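PDB 2RCY: pyrroline carboxylate reductase from Plasmodium falciparum, which probably reduces pyrroline-5-carboxylate to proline with a nicotinamide cofactor and binds NADP. Local coordinates for residues L86-C91 and K108-M113; F125-N130 and I151-E156; G8-G13 and I62-K67; A26-K31 and N142-S147. All blocks are in the same frame, centred on the assembly; numbering follows the deposited sequence.

Contact 1. Residues L86-C91 and K108-M113; sequences LLISIC and KIVWVM. With NAP (NADP nicotinamide-adenine-dinucleotide phosphate), chain G.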
# COMPACT_ATOMS: atom_id res chain seq x y z
N LEU A 86 5.49 -43.65 30.59
CA LEU A 86 5.07 -42.88 29.42
C LEU A 86 5.25 -41.38 29.62
O LEU A 86 4.69 -40.80 30.56
CB LEU A 86 3.62 -43.21 29.04
CG LEU A 86 3.06 -42.60 27.75
CD1 LEU A 86 3.67 -43.24 26.51
CD2 LEU A 86 1.54 -42.74 27.72
N LEU A 87 6.03 -40.76 28.74
CA LEU A 87 6.22 -39.32 28.75
C LEU A 87 5.41 -38.68 27.62
O LEU A 87 5.61 -39.00 26.45
CB LEU A 87 7.71 -38.97 28.60
CG LEU A 87 8.09 -37.49 28.48
CD1 LEU A 87 7.98 -36.78 29.83
CD2 LEU A 87 9.50 -37.36 27.92
N ILE A 88 4.50 -37.79 27.99
CA ILE A 88 3.75 -37.02 27.00
C ILE A 88 4.18 -35.55 27.06
O ILE A 88 4.22 -34.94 28.13
CB ILE A 88 2.18 -37.22 27.11
CG1 ILE A 88 1.49 -36.07 27.85
CG2 ILE A 88 1.83 -38.57 27.73
CD1 ILE A 88 0.82 -35.08 26.94
N SER A 89 4.54 -35.01 25.90
CA SER A 89 5.00 -33.62 25.81
C SER A 89 3.99 -32.76 25.07
O SER A 89 3.55 -33.11 23.97
CB SER A 89 6.37 -33.55 25.12
OG SER A 89 6.84 -32.22 25.07
N ILE A 90 3.63 -31.63 25.67
CA ILE A 90 2.74 -30.66 25.03
C ILE A 90 3.50 -29.42 24.56
O ILE A 90 2.89 -28.45 24.10
CB ILE A 90 1.52 -30.26 25.93
CG1 ILE A 90 1.98 -29.57 27.22
CG2 ILE A 90 0.65 -31.49 26.23
CD1 ILE A 90 0.91 -28.72 27.88
N CYS A 91 4.82 -29.46 24.67
CA CYS A 91 5.69 -28.36 24.26
C CYS A 91 5.60 -28.08 22.77
O CYS A 91 5.69 -29.00 21.95
CB CYS A 91 7.14 -28.63 24.66
SG CYS A 91 7.46 -28.60 26.44
N LYS A 108 9.62 -44.03 26.25
CA LYS A 108 8.34 -43.94 25.55
C LYS A 108 7.92 -42.48 25.44
O LYS A 108 7.53 -41.85 26.43
CB LYS A 108 7.26 -44.76 26.27
CG LYS A 108 7.45 -46.27 26.19
CD LYS A 108 6.41 -47.00 27.03
CE LYS A 108 6.43 -48.50 26.77
NZ LYS A 108 7.68 -49.16 27.25
N ILE A 109 8.00 -41.94 24.22
CA ILE A 109 7.75 -40.52 23.99
C ILE A 109 6.60 -40.29 23.01
O ILE A 109 6.61 -40.78 21.88
CB ILE A 109 9.02 -39.78 23.50
CG1 ILE A 109 10.17 -39.97 24.49
CG2 ILE A 109 8.74 -38.28 23.30
CD1 ILE A 109 11.55 -39.86 23.88
N VAL A 110 5.60 -39.54 23.47
CA VAL A 110 4.47 -39.13 22.64
C VAL A 110 4.29 -37.61 22.70
O VAL A 110 4.27 -37.02 23.78
CB VAL A 110 3.16 -39.92 23.01
CG1 VAL A 110 2.86 -39.84 24.50
CG2 VAL A 110 1.97 -39.44 22.19
N TRP A 111 4.19 -36.99 21.53
CA TRP A 111 4.07 -35.54 21.43
C TRP A 111 2.63 -35.13 21.12
O TRP A 111 2.16 -35.29 19.99
CB TRP A 111 5.05 -34.99 20.39
CG TRP A 111 5.02 -33.49 20.19
CD1 TRP A 111 4.68 -32.54 21.11
CD2 TRP A 111 5.39 -32.78 19.00
NE1 TRP A 111 4.79 -31.29 20.56
CE2 TRP A 111 5.23 -31.41 19.27
CE3 TRP A 111 5.84 -33.18 17.73
CZ2 TRP A 111 5.50 -30.42 18.31
CZ3 TRP A 111 6.11 -32.20 16.78
CH2 TRP A 111 5.93 -30.84 17.08
N VAL A 112 1.94 -34.60 22.13
CA VAL A 112 0.54 -34.21 22.02
C VAL A 112 0.42 -32.68 21.94
O VAL A 112 1.07 -31.96 22.71
CB VAL A 112 -0.30 -34.74 23.21
CG1 VAL A 112 -1.78 -34.41 23.04
CG2 VAL A 112 -0.11 -36.24 23.38
N MSE A 113 -0.40 -32.20 21.01
CA MSE A 113 -0.65 -30.77 20.88
C MSE A 113 -2.11 -30.44 21.23
O MSE A 113 -3.02 -30.71 20.44
CB MSE A 113 -0.28 -30.28 19.48
CG MSE A 113 -0.36 -28.77 19.28
SE MSE A 113 0.54 -27.72 20.66
CE MSE A 113 2.32 -28.54 20.59
PA NAP G . 3.13 -20.60 31.01
O1A NAP G . 1.75 -20.09 31.35
O2A NAP G . 4.32 -19.68 31.18
O5B NAP G . 3.37 -21.97 31.82
C5B NAP G . 4.65 -22.38 32.28
C4B NAP G . 4.50 -22.84 33.72
O4B NAP G . 5.57 -23.71 34.10
C3B NAP G . 4.51 -21.67 34.69
O3B NAP G . 3.27 -21.63 35.40
C2B NAP G . 5.67 -21.93 35.64
O2B NAP G . 5.30 -21.69 37.00
C1B NAP G . 6.01 -23.40 35.42
N9A NAP G . 7.46 -23.70 35.56
C8A NAP G . 8.49 -22.86 35.38
N7A NAP G . 9.65 -23.51 35.60
C5A NAP G . 9.34 -24.79 35.91
C6A NAP G . 10.10 -25.91 36.24
N6A NAP G . 11.45 -25.84 36.27
N1A NAP G . 9.47 -27.07 36.52
C2A NAP G . 8.13 -27.16 36.49
N3A NAP G . 7.38 -26.09 36.18
C4A NAP G . 7.96 -24.90 35.89
O3 NAP G . 3.12 -21.13 29.49
PN NAP G . 1.90 -21.99 28.90
O1N NAP G . 1.10 -21.09 27.99
O2N NAP G . 1.21 -22.73 30.02
O5D NAP G . 2.64 -23.06 27.95
C5D NAP G . 3.36 -24.17 28.48
C4D NAP G . 3.61 -25.17 27.35
O4D NAP G . 2.37 -25.58 26.77
C3D NAP G . 4.45 -24.56 26.22
O3D NAP G . 5.53 -25.45 25.94
C2D NAP G . 3.51 -24.45 25.03
O2D NAP G . 4.16 -24.76 23.80
C1D NAP G . 2.42 -25.46 25.34
N1N NAP G . 1.11 -25.09 24.79
C2N NAP G . 0.47 -24.00 25.24
C3N NAP G . -0.78 -23.65 24.72
C7N NAP G . -1.50 -22.44 25.24
O7N NAP G . -0.93 -21.64 26.14
N7N NAP G . -2.66 -22.18 24.83
C4N NAP G . -1.36 -24.45 23.73
C5N NAP G . -0.67 -25.57 23.29
C6N NAP G . 0.57 -25.87 23.84
P2B NAP G . 5.33 -20.21 37.65
O1X NAP G . 5.29 -20.48 39.14
O2X NAP G . 6.62 -19.59 37.16
O3X NAP G . 4.08 -19.55 37.12
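I88 and V110 stand side by side and point the same way on one face of the parallel pair made by strands 86-89 and 108-113, with I88 CG2 3.6 Å from V110 CG1. The torsion of V110 accounts for this touch: chi1 of 52° tucks CG1 in over its own backbone, which brings it up against the neighbouring strand. On the same face L86 crosses K108 at about a right angle, L86 CD1 lying 3.9 Å from K108 CB. Further along, I88 CD1 meets V112 CG2 at 3.9 Å. W111 occupies the other face. With its CG anti to the backbone N (chi1 180°), its indole swings back to 86-91: the CD1 edge lies 3.1 Å from S89 O, which is in the ring plane, and NE1 donates to C91 O at 2.8 Å. C91 O lies obliquely to the indole, and that bond is accordingly bent, 134° at the hydrogen. Between the backbones, L87 N to K108 O, V110 N to L87 O, S89 N to V110 O and V112 N to S89 O form the parallel ladder. Past its end, I90 O comes within 3.3 Å of NADP C1D, and selenomethionine M113 places SE 3.6 Å from C5N of the nicotinamide. The indole N-H thus satisfies a buried carbonyl where the ladder stops, and probably helps to hold the turn whose I90 O and C91 lie against the nicotinamide ribose.

Contact 2. Residues F125-N130 and I151-E156; sequences FIYCSN and IHEIKE
Y127 and E153 face each other across a parallel pair, and three backbone hydrogen bonds set their register: H152 N to F125 O, Y127 N to H152 O and I154 N to Y127 O. In the first, the donor stands well above the plane of the F125 carbonyl. A CH-pi contact forms the second kind of interaction. E153 CG lies 4.0 Å from the centroid of the Y127 ring and 22° off its normal, over one face but shifted to the rim. The extended glutamate crosses the tyrosine and carries its carboxylate nearly parallel to the ring, the planes 9° apart, while OE2 makes a salt bridge with K138 of helix 135-146.

Apolar contacts supply the rest. I151, whose chi1 of -172° extends CG1 opposite its own amide nitrogen, reaches F125 CB with CG1 at 3.6 Å, and its CD1 lies 3.5 Å from Y127 CD2. On the other face, that of I126 and H152, I154 CD1 reaches I126 CB at 3.9 Å. Past the end of strand 149-153, E156 returns to the neighbouring strand, its CG 3.8 Å from C128 SG. Strand 149-153 forms one edge of the sheet within this chain. Helix 135-146 packs on the face of F125, Y127 and I151, whereas helix 159-167 packs on I126 and I154. From the second subunit, L197 packs on I126 and L193 on H152 and I154.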
# COMPACT_ATOMS: atom_id res chain seq x y z
N PHE A 125 -7.06 -31.97 19.88
CA PHE A 125 -5.74 -32.56 20.08
C PHE A 125 -5.23 -33.25 18.82
O PHE A 125 -6.00 -33.86 18.08
CB PHE A 125 -5.77 -33.57 21.23
CG PHE A 125 -6.44 -33.08 22.48
CD1 PHE A 125 -7.80 -33.30 22.69
CD2 PHE A 125 -5.71 -32.42 23.46
CE1 PHE A 125 -8.42 -32.85 23.86
CE2 PHE A 125 -6.33 -31.96 24.63
CZ PHE A 125 -7.69 -32.19 24.83
N ILE A 126 -3.93 -33.14 18.60
CA ILE A 126 -3.22 -33.94 17.60
C ILE A 126 -1.97 -34.54 18.24
O ILE A 126 -1.34 -33.89 19.09
CB ILE A 126 -2.83 -33.15 16.31
CG1 ILE A 126 -2.04 -31.86 16.64
CG2 ILE A 126 -4.05 -32.91 15.42
CD1 ILE A 126 -2.88 -30.62 16.98
N TYR A 127 -1.62 -35.76 17.86
CA TYR A 127 -0.45 -36.41 18.44
C TYR A 127 0.31 -37.34 17.50
O TYR A 127 -0.23 -37.84 16.51
CB TYR A 127 -0.80 -37.14 19.75
CG TYR A 127 -1.32 -38.56 19.58
CD1 TYR A 127 -0.47 -39.66 19.75
CD2 TYR A 127 -2.66 -38.81 19.27
CE1 TYR A 127 -0.94 -40.96 19.61
CE2 TYR A 127 -3.14 -40.10 19.13
CZ TYR A 127 -2.28 -41.17 19.30
OH TYR A 127 -2.75 -42.46 19.16
N CYS A 128 1.59 -37.53 17.83
CA CYS A 128 2.45 -38.51 17.18
C CYS A 128 3.33 -39.12 18.26
O CYS A 128 3.50 -38.53 19.33
CB CYS A 128 3.30 -37.84 16.10
SG CYS A 128 4.35 -36.50 16.69
N SER A 129 3.87 -40.30 17.99
CA SER A 129 4.67 -41.02 18.98
C SER A 129 5.88 -41.70 18.35
O SER A 129 5.91 -41.96 17.15
CB SER A 129 3.79 -42.05 19.70
OG SER A 129 3.22 -42.97 18.79
N ASN A 130 6.88 -41.98 19.18
CA ASN A 130 8.10 -42.64 18.72
C ASN A 130 7.95 -44.15 18.53
O ASN A 130 6.83 -44.68 18.55
CB ASN A 130 9.30 -42.30 19.64
CG ASN A 130 9.19 -42.93 21.02
OD1 ASN A 130 8.14 -43.43 21.42
ND2 ASN A 130 10.29 -42.89 21.76
N ILE A 151 -9.32 -36.11 19.81
CA ILE A 151 -7.91 -36.33 19.47
C ILE A 151 -7.72 -37.10 18.16
O ILE A 151 -8.45 -38.05 17.87
CB ILE A 151 -7.13 -37.01 20.65
CG1 ILE A 151 -5.62 -37.04 20.36
CG2 ILE A 151 -7.68 -38.40 20.97
CD1 ILE A 151 -4.74 -37.15 21.60
N HIS A 152 -6.75 -36.65 17.37
CA HIS A 152 -6.35 -37.32 16.13
C HIS A 152 -4.89 -37.75 16.22
O HIS A 152 -4.07 -37.04 16.81
CB HIS A 152 -6.53 -36.39 14.93
CG HIS A 152 -7.94 -35.95 14.70
ND1 HIS A 152 -8.78 -36.57 13.80
CD2 HIS A 152 -8.66 -34.95 15.26
CE1 HIS A 152 -9.96 -35.97 13.81
NE2 HIS A 152 -9.91 -34.98 14.69
N GLU A 153 -4.57 -38.89 15.63
CA GLU A 153 -3.18 -39.28 15.45
C GLU A 153 -2.74 -38.88 14.05
O GLU A 153 -3.35 -39.29 13.05
CB GLU A 153 -2.96 -40.78 15.67
CG GLU A 153 -1.48 -41.17 15.66
CD GLU A 153 -1.23 -42.64 15.93
OE1 GLU A 153 -2.15 -43.46 15.74
OE2 GLU A 153 -0.09 -42.98 16.31
N ILE A 154 -1.69 -38.07 13.97
CA ILE A 154 -1.19 -37.57 12.70
C ILE A 154 0.31 -37.84 12.55
O ILE A 154 0.98 -38.20 13.52
CB ILE A 154 -1.48 -36.05 12.52
CG1 ILE A 154 -0.73 -35.22 13.56
CG2 ILE A 154 -2.99 -35.78 12.58
CD1 ILE A 154 -0.59 -33.76 13.19
N LYS A 155 0.82 -37.66 11.34
CA LYS A 155 2.26 -37.75 11.06
C LYS A 155 3.02 -36.67 11.83
O LYS A 155 2.47 -35.61 12.13
CB LYS A 155 2.53 -37.62 9.57
CG LYS A 155 1.95 -38.73 8.71
CD LYS A 155 2.09 -38.41 7.23
CE LYS A 155 1.67 -39.58 6.36
NZ LYS A 155 1.83 -39.28 4.91
N GLU A 156 4.29 -36.95 12.14
CA GLU A 156 5.13 -35.99 12.86
C GLU A 156 5.37 -34.71 12.05
O GLU A 156 5.42 -33.61 12.61
CB GLU A 156 6.46 -36.62 13.26
CG GLU A 156 7.22 -35.82 14.31
CD GLU A 156 8.63 -36.33 14.55
OE1 GLU A 156 9.40 -35.62 15.24
OE2 GLU A 156 8.98 -37.43 14.07

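Contact 3. Residues G8-G13 and I62-K67; sequences GFMGLG and IVCAVK. With NAP (NADP nicotinamide-adenine-dinucleotide phosphate), chain G.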
# COMPACT_ATOMS: atom_id res chain seq x y z
N GLY A 8 0.93 -37.07 36.12
CA GLY A 8 1.75 -35.98 36.65
C GLY A 8 1.95 -34.85 35.66
O GLY A 8 2.30 -35.08 34.50
N PHE A 9 1.72 -33.62 36.12
CA PHE A 9 1.87 -32.43 35.29
C PHE A 9 3.05 -31.58 35.73
O PHE A 9 3.03 -30.96 36.79
CB PHE A 9 0.57 -31.60 35.30
CG PHE A 9 -0.55 -32.23 34.53
CD1 PHE A 9 -1.45 -33.09 35.15
CD2 PHE A 9 -0.71 -31.96 33.17
CE1 PHE A 9 -2.49 -33.67 34.44
CE2 PHE A 9 -1.75 -32.54 32.45
CZ PHE A 9 -2.64 -33.40 33.08
N MSE A 10 4.09 -31.57 34.90
CA MSE A 10 5.28 -30.76 35.17
C MSE A 10 5.04 -29.33 34.68
O MSE A 10 5.27 -29.01 33.51
CB MSE A 10 6.52 -31.38 34.52
CG MSE A 10 6.77 -32.82 34.95
SE MSE A 10 8.52 -33.54 34.47
CE MSE A 10 8.43 -33.35 32.54
N GLY A 11 4.56 -28.49 35.59
CA GLY A 11 4.18 -27.11 35.27
C GLY A 11 2.68 -26.96 35.12
O GLY A 11 2.04 -27.71 34.38
N LEU A 12 2.11 -25.99 35.84
CA LEU A 12 0.69 -25.67 35.72
C LEU A 12 0.45 -24.22 35.32
O LEU A 12 -0.10 -23.43 36.08
CB LEU A 12 -0.07 -25.99 37.02
CG LEU A 12 -0.58 -27.40 37.33
CD1 LEU A 12 -1.71 -27.29 38.34
CD2 LEU A 12 -1.07 -28.14 36.09
N GLY A 13 0.88 -23.88 34.10
CA GLY A 13 0.67 -22.54 33.57
C GLY A 13 -0.72 -22.37 33.00
O GLY A 13 -1.69 -22.87 33.56
N ILE A 62 3.70 -39.02 32.64
CA ILE A 62 4.25 -37.70 32.95
C ILE A 62 3.99 -36.73 31.80
O ILE A 62 4.27 -37.04 30.64
CB ILE A 62 5.77 -37.77 33.28
CG1 ILE A 62 6.04 -38.72 34.46
CG2 ILE A 62 6.32 -36.40 33.62
CD1 ILE A 62 6.37 -40.15 34.06
N VAL A 63 3.45 -35.56 32.14
CA VAL A 63 3.15 -34.52 31.16
C VAL A 63 4.13 -33.35 31.32
O VAL A 63 4.21 -32.75 32.39
CB VAL A 63 1.69 -34.01 31.26
CG1 VAL A 63 1.39 -32.99 30.17
CG2 VAL A 63 0.71 -35.16 31.17
N CYS A 64 4.86 -33.05 30.25
CA CYS A 64 5.77 -31.91 30.22
C CYS A 64 5.01 -30.67 29.76
O CYS A 64 4.78 -30.47 28.57
CB CYS A 64 6.96 -32.20 29.30
SG CYS A 64 8.30 -31.00 29.42
N ALA A 65 4.63 -29.84 30.73
CA ALA A 65 3.80 -28.66 30.46
C ALA A 65 4.53 -27.34 30.70
O ALA A 65 3.91 -26.32 31.00
CB ALA A 65 2.51 -28.73 31.28
N VAL A 66 5.86 -27.37 30.58
CA VAL A 66 6.68 -26.17 30.72
C VAL A 66 6.91 -25.51 29.37
O VAL A 66 6.65 -26.11 28.32
CB VAL A 66 8.05 -26.47 31.40
CG1 VAL A 66 7.86 -26.89 32.84
CG2 VAL A 66 8.83 -27.52 30.62
N LYS A 67 7.39 -24.26 29.39
CA LYS A 67 7.83 -23.57 28.18
C LYS A 67 8.99 -24.32 27.53
O LYS A 67 9.83 -24.90 28.23
CB LYS A 67 8.24 -22.13 28.51
CG LYS A 67 7.06 -21.17 28.69
CD LYS A 67 7.47 -19.89 29.42
CE LYS A 67 8.39 -19.01 28.58
NZ LYS A 67 8.89 -17.83 29.33
PA NAP G . 3.13 -20.60 31.01
O1A NAP G . 1.75 -20.09 31.35
O2A NAP G . 4.32 -19.68 31.18
O5B NAP G . 3.37 -21.97 31.82
C5B NAP G . 4.65 -22.38 32.28
C4B NAP G . 4.50 -22.84 33.72
O4B NAP G . 5.57 -23.71 34.10
C3B NAP G . 4.51 -21.67 34.69
O3B NAP G . 3.27 -21.63 35.40
C2B NAP G . 5.67 -21.93 35.64
O2B NAP G . 5.30 -21.69 37.00
C1B NAP G . 6.01 -23.40 35.42
N9A NAP G . 7.46 -23.70 35.56
C8A NAP G . 8.49 -22.86 35.38
N7A NAP G . 9.65 -23.51 35.60
C5A NAP G . 9.34 -24.79 35.91
C6A NAP G . 10.10 -25.91 36.24
N6A NAP G . 11.45 -25.84 36.27
N1A NAP G . 9.47 -27.07 36.52
C2A NAP G . 8.13 -27.16 36.49
N3A NAP G . 7.38 -26.09 36.18
C4A NAP G . 7.96 -24.90 35.89
O3 NAP G . 3.12 -21.13 29.49
PN NAP G . 1.90 -21.99 28.90
O1N NAP G . 1.10 -21.09 27.99
O2N NAP G . 1.21 -22.73 30.02
O5D NAP G . 2.64 -23.06 27.95
C5D NAP G . 3.36 -24.17 28.48
C4D NAP G . 3.61 -25.17 27.35
O4D NAP G . 2.37 -25.58 26.77
C3D NAP G . 4.45 -24.56 26.22
O3D NAP G . 5.53 -25.45 25.94
C2D NAP G . 3.51 -24.45 25.03
O2D NAP G . 4.16 -24.76 23.80
C1D NAP G . 2.42 -25.46 25.34
N1N NAP G . 1.11 -25.09 24.79
C2N NAP G . 0.47 -24.00 25.24
C3N NAP G . -0.78 -23.65 24.72
C7N NAP G . -1.50 -22.44 25.24
O7N NAP G . -0.93 -21.64 26.14
N7N NAP G . -2.66 -22.18 24.83
C4N NAP G . -1.36 -24.45 23.73
C5N NAP G . -0.67 -25.57 23.29
C6N NAP G . 0.57 -25.87 23.84
P2B NAP G . 5.33 -20.21 37.65
O1X NAP G . 5.29 -20.48 39.14
O2X NAP G . 6.62 -19.59 37.16
O3X NAP G . 4.08 -19.55 37.12
O HOH W 1 1.76 -25.07 31.79
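G8 and V63 begin a parallel ladder in which the axes of 8-10 and 62-64 approach to 4.7 Å at 22°, with V63 N bonded to G8 O, M10 N to V63 O and, at the strand ends, A65 N to M10 O by a more bent bond. On one face F9 and V63 lie side by side, pointing the same way; V63 CG2 sits over the phenyl face, 4.2 Å from the ring centroid. On the other, selenomethionine M10 crosses I62, M10 SE lying 3.7 Å from I62 CG2. A bend at its last torsion (chi3 -60°) brings M10 CE to 3.7 Å from C64 CB.

Beyond the ladder both segments turn to the cofactor. G11 has a positive phi of 102° and sets its CA 3.5 Å from N3A of the adenine, and V66 CG1 also approaches this nitrogen. V66 O accepts a bond from the nicotinamide-ribose hydroxyl O3D of NADP at 2.7 Å. A water takes the G13 N-H at 2.7 Å. Recognition here is largely by backbone: glycines admit the dinucleotide closely, the V66 carbonyl binds it directly, and the G13 amide and A65 carbonyl may reach phosphate oxygen O2N through the water, consistent with a Rossmann-type GxGxxG loop.

Contact 4. Residues A26-K31 and N142-S147; sequences ANIIKK and NDIFNS
I28 touches I144, and I144 in turn lies against the one aromatic ring of the two segments, that of F145. One face of that ring carries I144 CG2, 4.0 Å above the plane and over its centre, and the ring also meets F125 with planes at about 45°. F145, whose CB is directed away from 26-31, has no contact with them. I144 therefore serves two directions, its CG2 branch on the phenyl ring and its CG1 branch on the loop.

On the side of 26-31 the touching is done by methyl groups. In I28 a chi1 of 43° turns CG1 over the backbone, and from there CD1 extends over residues 143-147, 3.7 Å from I144 CA and 3.5 Å from S147 OG. Its other branch, I28 CG2, comes 3.9 Å from S147 CB. A26 CB meets the same serine, 3.5 Å from S147 OG. I29 CD1 makes a looser approach to I144 CG1 at 4.5 Å. The serine hydroxyl is not spent on the loop: S147 OG donates back to I144 O at 2.7 Å from well above the carbonyl plane, so that a polar atom is satisfied within its own segment while lying among methyls.

I23 of helix 14-26 joins the packing on both I28 and I144. The arrangement is that of neighbouring helices on one side of a Rossmann-type sheet, where the end of helix 135-146 meets the loop following helix 14-26.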
# COMPACT_ATOMS: atom_id res chain seq x y z
N ALA A 26 -13.47 -34.43 33.81
CA ALA A 26 -13.93 -35.53 32.96
C ALA A 26 -14.12 -36.83 33.74
O ALA A 26 -14.84 -37.73 33.29
CB ALA A 26 -12.95 -35.74 31.81
N ASN A 27 -13.48 -36.92 34.90
CA ASN A 27 -13.54 -38.09 35.78
C ASN A 27 -13.29 -39.43 35.08
O ASN A 27 -14.20 -40.23 34.87
CB ASN A 27 -14.84 -38.12 36.60
CG ASN A 27 -14.84 -37.11 37.73
OD1 ASN A 27 -14.92 -35.90 37.51
ND2 ASN A 27 -14.77 -37.60 38.96
N ILE A 28 -12.03 -39.64 34.71
CA ILE A 28 -11.56 -40.92 34.17
C ILE A 28 -10.46 -41.47 35.07
O ILE A 28 -10.20 -42.68 35.09
CB ILE A 28 -11.04 -40.79 32.71
CG1 ILE A 28 -10.18 -39.53 32.55
CG2 ILE A 28 -12.21 -40.77 31.73
CD1 ILE A 28 -9.21 -39.58 31.39
N ILE A 29 -9.81 -40.57 35.79
CA ILE A 29 -8.78 -40.91 36.77
C ILE A 29 -9.15 -40.26 38.11
O ILE A 29 -9.64 -39.13 38.14
CB ILE A 29 -7.37 -40.43 36.33
CG1 ILE A 29 -7.08 -40.85 34.88
CG2 ILE A 29 -6.30 -40.97 37.27
CD1 ILE A 29 -5.95 -40.08 34.22
N LYS A 30 -8.93 -40.99 39.20
CA LYS A 30 -9.27 -40.52 40.54
C LYS A 30 -8.51 -39.25 40.93
O LYS A 30 -7.35 -39.08 40.56
CB LYS A 30 -9.02 -41.63 41.57
CG LYS A 30 -9.98 -42.80 41.47
CD LYS A 30 -9.48 -44.01 42.22
CE LYS A 30 -10.42 -45.19 42.05
NZ LYS A 30 -9.83 -46.45 42.58
N LYS A 31 -9.19 -38.38 41.67
CA LYS A 31 -8.64 -37.09 42.09
C LYS A 31 -7.31 -37.21 42.84
O LYS A 31 -6.43 -36.37 42.70
CB LYS A 31 -9.66 -36.33 42.96
N ASN A 142 -5.33 -41.82 23.88
CA ASN A 142 -6.65 -41.55 23.29
C ASN A 142 -7.75 -41.30 24.32
O ASN A 142 -8.53 -40.35 24.17
CB ASN A 142 -7.06 -42.67 22.34
CG ASN A 142 -6.63 -42.41 20.91
OD1 ASN A 142 -5.44 -42.30 20.61
ND2 ASN A 142 -7.60 -42.31 20.00
N ASP A 143 -7.81 -42.14 25.35
CA ASP A 143 -8.87 -42.05 26.37
C ASP A 143 -8.73 -40.82 27.27
O ASP A 143 -9.74 -40.28 27.73
CB ASP A 143 -8.90 -43.32 27.22
CG ASP A 143 -9.22 -44.57 26.41
OD1 ASP A 143 -9.68 -44.45 25.26
OD2 ASP A 143 -9.00 -45.68 26.95
N ILE A 144 -7.49 -40.40 27.52
CA ILE A 144 -7.22 -39.23 28.35
C ILE A 144 -7.72 -37.94 27.69
O ILE A 144 -8.34 -37.10 28.35
CB ILE A 144 -5.71 -39.12 28.71
CG1 ILE A 144 -5.35 -40.13 29.80
CG2 ILE A 144 -5.35 -37.70 29.18
CD1 ILE A 144 -3.85 -40.33 30.02
N PHE A 145 -7.47 -37.81 26.39
CA PHE A 145 -7.79 -36.58 25.67
C PHE A 145 -9.18 -36.59 25.02
O PHE A 145 -9.77 -35.53 24.80
CB PHE A 145 -6.68 -36.24 24.67
CG PHE A 145 -5.33 -36.04 25.31
CD1 PHE A 145 -5.07 -34.91 26.08
CD2 PHE A 145 -4.33 -36.98 25.16
CE1 PHE A 145 -3.83 -34.73 26.68
CE2 PHE A 145 -3.08 -36.81 25.76
CZ PHE A 145 -2.83 -35.68 26.52
N ASN A 146 -9.71 -37.78 24.72
CA ASN A 146 -11.09 -37.91 24.24
C ASN A 146 -12.13 -37.67 25.34
O ASN A 146 -13.31 -37.49 25.06
CB ASN A 146 -11.33 -39.26 23.56
CG ASN A 146 -11.00 -39.24 22.08
OD1 ASN A 146 -11.23 -38.26 21.38
ND2 ASN A 146 -10.45 -40.35 21.59
N SER A 147 -11.67 -37.69 26.59
CA SER A 147 -12.53 -37.40 27.74
C SER A 147 -12.81 -35.90 27.88
O SER A 147 -13.83 -35.51 28.46
CB SER A 147 -11.90 -37.94 29.03
OG SER A 147 -10.81 -37.14 29.46

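In the fold
Contacts 3, 1 and 2 follow one another across a single sheet. Contacts 3 and 1, with centres 11 Å apart, are joined by probable backbone hydrogen bonds from I88 N to I62 O (2.8 Å) and from C64 N to I88 O; both touch NADP at the C-terminal ends of their strands. Contact 2, centred 10 Å from contact 1, is joined to it antiparallel, with M113 N 2.7 Å from I126 O; it lies farther from the cofactor, the I126 side chain about 8 Å away. Contact 4 lies in the helical layer: F145 CZ reaches I88 CD1 at 3.7 Å, and F145 also packs on I151 of contact 2. Contacts 3 and 4 do not touch, their nearest atoms being about 6 Å apart.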